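Local atomic coordinates of inositol dehydrogenase (Lactobacillus casei, PDB entry 4MKX), a protein that probably oxidises scyllo-inositol with NAD as cofactor, as a Rossmann-fold dehydrogenase of the Gfo/Idh/MocA family. Residues A[277-282]-A[291-296]. Sequence-based numbering, arbitrary orientation.
Sequences VPEKNL and IIRPTS
Arg-293 reaches 277-282 with its guanidinium, whose NH2 donates to Asn-281 O at 2.8 Å; the acceptor receives it in the carbonyl plane. Bends at chi2 (-59°) and chi3 (-78°) fold the arginine chain back to this carbonyl. Glu-279 lies over one face of the same guanidinium, the two planes 39° apart, and its OE1 makes a long salt bridge of 3.3 Å to Arg-293 NH2. Arginine suits the place because its flat, many-donor end serves a carbonyl, a carboxylate and, through NE, a water in its plane. Replacing Arg-293 with an alanine would probably leave Asn-281 O without this donor and strip Glu-279 OE1 of its mate within the chain, besides the bridge to a third subunit.

The tight part is the backbone crossing at Glu-279 and Thr-295, a single beta bridge. Lys-280 N donates to Pro-294 O (2.9 Å) and Ser-296 N to Pro-278 O (3.0 Å), while the Pro-278 ring lies alongside the Thr-295 side chain, CG to CG2 4.1 Å. The prolines, lacking an amide hydrogen, serve these bonds as acceptors alone. Lys-280 is tight at its base, CB 3.3 Å from Pro-294 O, but its outer chain runs loosely past the Pro-294 ring before NZ pairs with Glu-301. One water joins Glu-279 O to Ser-296 OG.

The contact closes the base of the hairpin 283-287/290-293, after strand 271-274 and before helix 299-302. A second subunit's strand continues the hairpin's sheet; Arg-293 NH1 pairs with Glu-279 OE2 of the third subunit, and Glu-279 OE2 with that chain's Arg-293 NH1.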
loop_
_atom_site.group_PDB
_atom_site.type_symbol
_atom_site.label_atom_id
_atom_site.label_comp_id
_atom_site.label_asym_id
_atom_site.label_seq_id
_atom_site.Cartn_x
_atom_site.Cartn_y
_atom_site.Cartn_z
ATOM N N VAL A 277 -5.591 6.541 -2.678
ATOM C CA VAL A 277 -5.635 7.297 -1.433
ATOM C C VAL A 277 -4.714 8.503 -1.581
ATOM O O VAL A 277 -3.720 8.453 -2.317
ATOM C CB VAL A 277 -5.241 6.434 -0.221
ATOM C CG1 VAL A 277 -6.287 5.332 0.028
ATOM C CG2 VAL A 277 -3.866 5.834 -0.439
ATOM N N PRO A 278 -5.048 9.615 -0.914
ATOM C CA PRO A 278 -4.274 10.831 -1.179
ATOM C C PRO A 278 -2.981 10.896 -0.370
ATOM O O PRO A 278 -2.900 11.648 0.600
ATOM C CB PRO A 278 -5.220 11.954 -0.743
ATOM C CG PRO A 278 -6.142 11.321 0.273
ATOM C CD PRO A 278 -6.270 9.861 -0.115
ATOM N N GLU A 279 -1.976 10.132 -0.778
ATOM C CA GLU A 279 -0.720 10.076 -0.037
ATOM C C GLU A 279 -0.027 11.437 0.009
ATOM O O GLU A 279 0.153 12.093 -1.028
ATOM C CB GLU A 279 0.218 9.061 -0.688
ATOM C CG GLU A 279 -0.398 7.705 -0.891
ATOM C CD GLU A 279 0.392 6.844 -1.856
ATOM O OE1 GLU A 279 1.437 7.306 -2.364
ATOM O OE2 GLU A 279 -0.033 5.698 -2.098
ATOM N N LYS A 280 0.378 11.860 1.206
ATOM C CA LYS A 280 1.064 13.148 1.389
ATOM C C LYS A 280 2.483 13.158 0.826
ATOM O O LYS A 280 2.925 14.139 0.220
ATOM C CB LYS A 280 1.153 13.478 2.888
ATOM C CG LYS A 280 1.682 14.878 3.198
ATOM C CD LYS A 280 1.694 15.140 4.698
ATOM C CE LYS A 280 2.186 16.534 5.006
ATOM N NZ LYS A 280 1.243 17.527 4.438
ATOM N N ASN A 281 3.194 12.058 1.046
ATOM C CA ASN A 281 4.625 11.981 0.767
ATOM C C ASN A 281 5.043 10.514 0.812
ATOM O O ASN A 281 4.186 9.647 0.696
ATOM C CB ASN A 281 5.417 12.812 1.771
ATOM C CG ASN A 281 5.113 12.452 3.217
ATOM O OD1 ASN A 281 4.777 11.315 3.536
ATOM N ND2 ASN A 281 5.205 13.446 4.095
ATOM N N LEU A 282 6.336 10.240 0.995
ATOM C CA LEU A 282 6.815 8.853 0.980
ATOM C C LEU A 282 7.005 8.265 2.374
ATOM O O LEU A 282 7.643 7.222 2.512
ATOM C CB LEU A 282 8.145 8.739 0.205
ATOM C CG LEU A 282 8.029 9.131 -1.269
ATOM C CD1 LEU A 282 9.404 9.288 -1.897
ATOM C CD2 LEU A 282 7.237 8.043 -1.971
ATOM N N ILE A 291 -0.596 0.840 10.835
ATOM C CA ILE A 291 0.271 1.401 9.796
ATOM C C ILE A 291 -0.435 2.636 9.236
ATOM O O ILE A 291 -1.543 2.523 8.717
ATOM C CB ILE A 291 0.488 0.389 8.644
ATOM C CG1 ILE A 291 0.917 -0.982 9.183
ATOM C CG2 ILE A 291 1.495 0.923 7.646
ATOM C CD1 ILE A 291 2.186 -0.957 10.015
ATOM N N ILE A 292 0.212 3.799 9.316
ATOM C CA ILE A 292 -0.409 5.068 8.917
ATOM C C ILE A 292 0.318 5.726 7.745
ATOM O O ILE A 292 1.536 5.890 7.794
ATOM C CB ILE A 292 -0.391 6.060 10.105
ATOM C CG1 ILE A 292 -1.147 5.458 11.291
ATOM C CG2 ILE A 292 -1.017 7.408 9.709
ATOM C CD1 ILE A 292 -0.725 6.035 12.626
ATOM N N ARG A 293 -0.432 6.111 6.707
ATOM C CA ARG A 293 0.073 7.002 5.650
ATOM C C ARG A 293 -0.569 8.371 5.812
ATOM O O ARG A 293 -1.784 8.508 5.718
ATOM C CB ARG A 293 -0.260 6.469 4.244
ATOM C CG ARG A 293 0.661 5.368 3.714
ATOM C CD ARG A 293 2.136 5.818 3.635
ATOM N NE ARG A 293 2.522 6.675 2.504
ATOM C CZ ARG A 293 2.886 6.222 1.303
ATOM N NH1 ARG A 293 2.863 4.915 1.044
ATOM N NH2 ARG A 293 3.262 7.061 0.351
ATOM N N PRO A 294 0.243 9.393 6.081
ATOM C CA PRO A 294 -0.332 10.744 6.160
ATOM C C PRO A 294 -0.884 11.181 4.803
ATOM O O PRO A 294 -0.408 10.706 3.773
ATOM C CB PRO A 294 0.864 11.621 6.547
ATOM C CG PRO A 294 2.093 10.756 6.355
ATOM C CD PRO A 294 1.652 9.341 6.505
ATOM N N THR A 295 -1.865 12.079 4.805
ATOM C CA THR A 295 -2.556 12.463 3.577
ATOM C C THR A 295 -2.362 13.926 3.259
ATOM O O THR A 295 -2.064 14.729 4.140
ATOM C CB THR A 295 -4.068 12.251 3.731
ATOM O OG1 THR A 295 -4.510 12.970 4.894
ATOM C CG2 THR A 295 -4.387 10.775 3.914
ATOM N N SER A 296 -2.530 14.280 1.987
ATOM C CA SER A 296 -2.572 15.690 1.635
ATOM C C SER A 296 -3.883 16.283 2.144
ATOM O O SER A 296 -4.920 15.614 2.191
ATOM C CB SER A 296 -2.358 15.917 0.138
ATOM O OG SER A 296 -2.998 14.935 -0.640
HETATM O O HOH W 1 -1.163 13.787 -2.328
HETATM O O HOH W 2 2.167 9.704 3.004
#